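Local coordinates for protein ribonucleoside triphosphate reductase (Lactobacillus leichmannii, PDB 1L1L) that catalyses the adenosylcobalamin-dependent reduction of ribonucleoside triphosphates to their deoxy forms, as a monomeric class II ribonucleotide reductase, at residues I5-E10 and E81-Y86; V424-A429 and E438-A443. All coordinates share one frame; numbering follows the deposited sequence.

Interaction 1: residues I5-E10 and E81-Y86; sequences ISLSAE and EAERLY
Leu7 carries the contact by spreading its two methyl branches over helix 72-90. With CG beside the backbone N (chi1 -62°), the isobutyl group heads for the helix. Packing is tightest at these two methyls. Leu7 CD1 lies 3.4 Å from Tyr86 CD2, oblique to the ring, and also packs on Tyr86 CB. About one turn earlier, Leu7 CD2 lies 3.6 Å from Glu83 CG and 4.1 Å from Ala82 CB. Farther toward the N-terminus the contact is looser: Ile5 CG2 comes only to 4.4 Å from Ala82 CB.

The polar, more exposed side lies at Glu83, whose extended chain slides past Leu7 in the opposite direction and carries its carboxylate toward Ser8. Between the polar ends a water makes the link, accepting from Ser8 N at 3.0 Å and donating to Glu83 OE2 at 2.7 Å. Ser8 is the N-cap of helix 9-18, its OG bonded to the backbone N of Phe11, so this bridge lies at the start of that helix. Helix 48-60 also holds both segments: Glu57 OE2 accepts from Leu7 N, Lys53 NZ donates to Leu7 O, and Asp49 O receives the Tyr86 hydroxyl.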
loop_
_atom_site.group_PDB
_atom_site.type_symbol
_atom_site.label_atom_id
_atom_site.label_comp_id
_atom_site.label_asym_id
_atom_site.label_seq_id
_atom_site.Cartn_x
_atom_site.Cartn_y
_atom_site.Cartn_z
ATOM N N ILE A 5 -24.364 9.716 -12.711
ATOM C CA ILE A 5 -24.596 10.430 -11.463
ATOM C C ILE A 5 -23.580 11.549 -11.306
ATOM O O ILE A 5 -22.403 11.379 -11.623
ATOM C CB ILE A 5 -24.476 9.483 -10.252
ATOM C CG1 ILE A 5 -25.415 8.285 -10.432
ATOM C CG2 ILE A 5 -24.787 10.230 -8.968
ATOM C CD1 ILE A 5 -26.896 8.650 -10.563
ATOM N N SER A 6 -24.033 12.698 -10.822
ATOM C CA SER A 6 -23.138 13.830 -10.628
ATOM C C SER A 6 -23.643 14.762 -9.539
ATOM O O SER A 6 -24.822 14.731 -9.174
ATOM C CB SER A 6 -22.966 14.602 -11.938
ATOM O OG SER A 6 -24.217 14.990 -12.472
ATOM N N LEU A 7 -22.729 15.574 -9.014
ATOM C CA LEU A 7 -23.041 16.528 -7.968
ATOM C C LEU A 7 -23.141 17.910 -8.615
ATOM O O LEU A 7 -22.354 18.251 -9.497
ATOM C CB LEU A 7 -21.945 16.499 -6.894
ATOM C CG LEU A 7 -21.778 15.148 -6.177
ATOM C CD1 LEU A 7 -20.500 15.135 -5.348
ATOM C CD2 LEU A 7 -22.994 14.881 -5.288
ATOM N N SER A 8 -24.125 18.695 -8.189
ATOM C CA SER A 8 -24.329 20.021 -8.755
ATOM C C SER A 8 -23.510 21.069 -8.033
ATOM O O SER A 8 -23.166 20.903 -6.862
ATOM C CB SER A 8 -25.806 20.400 -8.672
ATOM O OG SER A 8 -26.199 20.537 -7.320
ATOM N N ALA A 9 -23.212 22.160 -8.731
ATOM C CA ALA A 9 -22.441 23.250 -8.147
ATOM C C ALA A 9 -23.200 23.812 -6.954
ATOM O O ALA A 9 -22.609 24.197 -5.941
ATOM C CB ALA A 9 -22.212 24.341 -9.181
ATOM N N GLU A 10 -24.522 23.849 -7.084
ATOM C CA GLU A 10 -25.382 24.363 -6.027
ATOM C C GLU A 10 -25.192 23.569 -4.747
ATOM O O GLU A 10 -25.149 24.132 -3.655
ATOM C CB GLU A 10 -26.849 24.299 -6.467
ATOM C CG GLU A 10 -27.812 24.947 -5.488
ATOM C CD GLU A 10 -29.247 24.957 -5.994
ATOM O OE1 GLU A 10 -29.499 25.541 -7.074
ATOM O OE2 GLU A 10 -30.123 24.384 -5.311
ATOM N N GLU A 81 -26.930 9.569 -2.164
ATOM C CA GLU A 81 -25.904 8.824 -1.441
ATOM C C GLU A 81 -24.563 9.503 -1.707
ATOM O O GLU A 81 -23.736 9.647 -0.809
ATOM C CB GLU A 81 -25.835 7.380 -1.927
ATOM C CG GLU A 81 -25.005 6.488 -1.016
ATOM C CD GLU A 81 -24.805 5.095 -1.576
ATOM O OE1 GLU A 81 -25.737 4.571 -2.228
ATOM O OE2 GLU A 81 -23.713 4.517 -1.356
ATOM N N ALA A 82 -24.366 9.916 -2.952
ATOM C CA ALA A 82 -23.145 10.588 -3.376
ATOM C C ALA A 82 -22.990 11.922 -2.655
ATOM O O ALA A 82 -21.878 12.348 -2.340
ATOM C CB ALA A 82 -23.175 10.811 -4.878
ATOM N N GLU A 83 -24.114 12.593 -2.401
ATOM C CA GLU A 83 -24.068 13.871 -1.716
ATOM C C GLU A 83 -23.641 13.667 -0.269
ATOM O O GLU A 83 -22.907 14.480 0.280
ATOM C CB GLU A 83 -25.438 14.568 -1.785
ATOM C CG GLU A 83 -25.910 14.815 -3.198
ATOM C CD GLU A 83 -27.186 15.645 -3.249
ATOM O OE1 GLU A 83 -27.988 15.539 -2.293
ATOM O OE2 GLU A 83 -27.374 16.382 -4.247
ATOM N N ARG A 84 -24.097 12.582 0.352
ATOM C CA ARG A 84 -23.706 12.290 1.731
ATOM C C ARG A 84 -22.209 11.958 1.726
ATOM O O ARG A 84 -21.439 12.411 2.576
ATOM C CB ARG A 84 -24.468 11.074 2.263
ATOM C CG ARG A 84 -25.885 11.325 2.747
ATOM C CD ARG A 84 -26.492 10.005 3.230
ATOM N NE ARG A 84 -26.908 9.171 2.105
ATOM C CZ ARG A 84 -27.199 7.875 2.192
ATOM N NH1 ARG A 84 -27.114 7.245 3.360
ATOM N NH2 ARG A 84 -27.591 7.214 1.110
ATOM N N LEU A 85 -21.820 11.156 0.746
ATOM C CA LEU A 85 -20.434 10.736 0.605
ATOM C C LEU A 85 -19.568 11.986 0.480
ATOM O O LEU A 85 -18.590 12.137 1.206
ATOM C CB LEU A 85 -20.303 9.842 -0.624
ATOM C CG LEU A 85 -19.150 8.839 -0.712
ATOM C CD1 LEU A 85 -19.072 8.001 0.554
ATOM C CD2 LEU A 85 -19.367 7.959 -1.937
ATOM N N TYR A 86 -19.949 12.896 -0.415
ATOM C CA TYR A 86 -19.188 14.122 -0.593
ATOM C C TYR A 86 -19.052 14.894 0.715
ATOM O O TYR A 86 -17.968 15.378 1.045
ATOM C CB TYR A 86 -19.841 15.017 -1.651
ATOM C CG TYR A 86 -19.053 16.274 -1.943
ATOM C CD1 TYR A 86 -18.992 17.322 -1.024
ATOM C CD2 TYR A 86 -18.331 16.395 -3.124
ATOM C CE1 TYR A 86 -18.219 18.459 -1.276
ATOM C CE2 TYR A 86 -17.562 17.519 -3.389
ATOM C CZ TYR A 86 -17.506 18.540 -2.464
ATOM O OH TYR A 86 -16.708 19.627 -2.721
HETATM O O HOH W 1 -26.209 17.424 -6.503
#

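Interaction 2: residues V424-A429 and E438-A443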
loop_
_atom_site.group_PDB
_atom_site.type_symbol
_atom_site.label_atom_id
_atom_site.label_comp_id
_atom_site.label_asym_id
_atom_site.label_seq_id
_atom_site.Cartn_x
_atom_site.Cartn_y
_atom_site.Cartn_z
ATOM N N VAL A 424 -11.703 5.307 7.877
ATOM C CA VAL A 424 -12.585 6.105 8.704
ATOM C C VAL A 424 -11.850 6.571 9.958
ATOM O O VAL A 424 -11.059 5.832 10.557
ATOM C CB VAL A 424 -13.839 5.295 9.094
ATOM C CG1 VAL A 424 -14.736 6.118 10.031
ATOM C CG2 VAL A 424 -14.605 4.914 7.830
ATOM N N PHE A 425 -12.083 7.827 10.325
ATOM C CA PHE A 425 -11.476 8.418 11.506
ATOM C C PHE A 425 -12.635 8.683 12.474
ATOM O O PHE A 425 -13.256 9.752 12.440
ATOM C CB PHE A 425 -10.789 9.741 11.151
ATOM C CG PHE A 425 -9.770 9.633 10.044
ATOM C CD1 PHE A 425 -8.654 8.814 10.178
ATOM C CD2 PHE A 425 -9.917 10.374 8.876
ATOM C CE1 PHE A 425 -7.692 8.740 9.151
ATOM C CE2 PHE A 425 -8.972 10.308 7.851
ATOM C CZ PHE A 425 -7.853 9.485 7.991
ATOM N N PRO A 426 -12.951 7.702 13.330
ATOM C CA PRO A 426 -14.034 7.777 14.320
ATOM C C PRO A 426 -14.168 9.105 15.069
ATOM O O PRO A 426 -15.241 9.713 15.065
ATOM C CB PRO A 426 -13.727 6.608 15.252
ATOM C CG PRO A 426 -13.198 5.579 14.301
ATOM C CD PRO A 426 -12.282 6.385 13.384
ATOM N N LEU A 427 -13.096 9.550 15.717
ATOM C CA LEU A 427 -13.142 10.804 16.463
ATOM C C LEU A 427 -13.567 11.983 15.594
ATOM O O LEU A 427 -14.463 12.752 15.965
ATOM C CB LEU A 427 -11.785 11.099 17.104
ATOM C CG LEU A 427 -11.746 12.281 18.077
ATOM C CD1 LEU A 427 -12.809 12.101 19.159
ATOM C CD2 LEU A 427 -10.360 12.378 18.707
ATOM N N ILE A 428 -12.938 12.119 14.431
ATOM C CA ILE A 428 -13.251 13.215 13.527
ATOM C C ILE A 428 -14.657 13.132 12.929
ATOM O O ILE A 428 -15.356 14.145 12.817
ATOM C CB ILE A 428 -12.206 13.299 12.399
ATOM C CG1 ILE A 428 -10.817 13.528 13.010
ATOM C CG2 ILE A 428 -12.560 14.424 11.442
ATOM C CD1 ILE A 428 -9.697 13.517 12.008
ATOM N N ALA A 429 -15.083 11.937 12.542
ATOM C CA ALA A 429 -16.417 11.786 11.972
ATOM C C ALA A 429 -17.460 12.252 12.995
ATOM O O ALA A 429 -18.395 12.970 12.657
ATOM C CB ALA A 429 -16.665 10.337 11.590
ATOM N N GLU A 438 -23.708 5.120 10.406
ATOM C CA GLU A 438 -23.987 5.546 9.030
ATOM C C GLU A 438 -22.705 5.781 8.227
ATOM O O GLU A 438 -22.679 5.610 7.009
ATOM C CB GLU A 438 -24.833 6.828 9.009
ATOM C CG GLU A 438 -24.795 7.553 7.663
ATOM C CD GLU A 438 -25.774 8.717 7.565
ATOM O OE1 GLU A 438 -25.969 9.430 8.573
ATOM O OE2 GLU A 438 -26.335 8.925 6.468
ATOM N N VAL A 439 -21.644 6.181 8.914
ATOM C CA VAL A 439 -20.377 6.431 8.244
ATOM C C VAL A 439 -19.836 5.105 7.726
ATOM O O VAL A 439 -19.456 4.992 6.562
ATOM C CB VAL A 439 -19.355 7.066 9.212
ATOM C CG1 VAL A 439 -17.967 7.119 8.570
ATOM C CG2 VAL A 439 -19.811 8.471 9.585
ATOM N N PHE A 440 -19.820 4.098 8.587
ATOM C CA PHE A 440 -19.301 2.801 8.177
ATOM C C PHE A 440 -20.133 2.131 7.105
ATOM O O PHE A 440 -19.624 1.310 6.341
ATOM C CB PHE A 440 -19.118 1.892 9.391
ATOM C CG PHE A 440 -17.902 2.234 10.207
ATOM C CD1 PHE A 440 -17.993 3.092 11.297
ATOM C CD2 PHE A 440 -16.643 1.761 9.829
ATOM C CE1 PHE A 440 -16.852 3.482 12.004
ATOM C CE2 PHE A 440 -15.504 2.145 10.523
ATOM C CZ PHE A 440 -15.605 3.012 11.618
ATOM N N ALA A 441 -21.413 2.478 7.029
ATOM C CA ALA A 441 -22.260 1.892 6.004
ATOM C C ALA A 441 -21.920 2.540 4.654
ATOM O O ALA A 441 -21.886 1.873 3.622
ATOM C CB ALA A 441 -23.751 2.095 6.366
ATOM N N LEU A 442 -21.661 3.846 4.648
ATOM C CA LEU A 442 -21.303 4.510 3.396
ATOM C C LEU A 442 -19.942 3.946 2.965
ATOM O O LEU A 442 -19.689 3.703 1.790
ATOM C CB LEU A 442 -21.196 6.028 3.596
ATOM C CG LEU A 442 -22.518 6.789 3.776
ATOM C CD1 LEU A 442 -22.254 8.187 4.333
ATOM C CD2 LEU A 442 -23.233 6.868 2.442
ATOM N N ALA A 443 -19.085 3.722 3.949
ATOM C CA ALA A 443 -17.752 3.190 3.672
ATOM C C ALA A 443 -17.875 1.853 2.951
ATOM O O ALA A 443 -17.333 1.668 1.858
ATOM C CB ALA A 443 -16.989 3.030 4.969
#
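This is a buried, wholly apolar contact between side chains, formed where the end of strand 421-424 and the start of helix 426-431 meet the following helix 436-450. Val424, the last residue of the strand, stands at its centre. Val424 CG1, anti to the backbone N (chi1 177°), lies 3.7 Å from Val439 CG1 and 3.6 Å from Phe440 CZ, meeting the ring obliquely. Val424 CB also lies against the ring, 3.8 Å from both CZ and CE2 of Phe440. The other methyl, Val424 CG2, reaches Ala443 CB at 4.2 Å. Val439 and Ala443 are four residues apart, so Val424 spans about one helical turn.

The segments belong to a beta-alpha-beta crossover in a mixed sheet: from strand 421-424 the chain runs through helices 426-431, 436-450 and 458-467 and re-enters the sheet at the adjacent parallel strand 471-474. Backbone bonds from Val424 to Ser473 and Ser475 tie the strand's end to that neighbour and the loop after it. Pro426, in the first turn of the short helix, reaches the edge of the Phe440 ring near its plane, with Pro426 CG 4.4 Å from Phe440 CZ. On the other branch of Val439, CG2 packs against Ala429 CB at 4.2 Å. Leu521 and Val525 of helix 512-536 also touch Phe440, and Leu88 of helix 72-90 touches Val439.

Helix 72-90 joins the two sites: it supplies one side of interaction 1, while helix 436-450, from interaction 2, packs against it. The centres are 18 Å apart, yet the segments touch directly. Leu442 CD2 lies 3.9 Å from Glu81 CG, Leu442 CB packs on Leu85 CD1, and Arg84 CD packs on Glu438 OE2. Both contacts are largely buried, but interaction 1 lies farther from the chain's centre, about 28 Å against 21 Å between centres. Both are also mainly apolar; interaction 2, beside a sheet, relies on aliphatic and aromatic groups alone, whereas interaction 1 adds a partly exposed carboxylate and a bridging water where the N-terminal loop leads into helix 9-18.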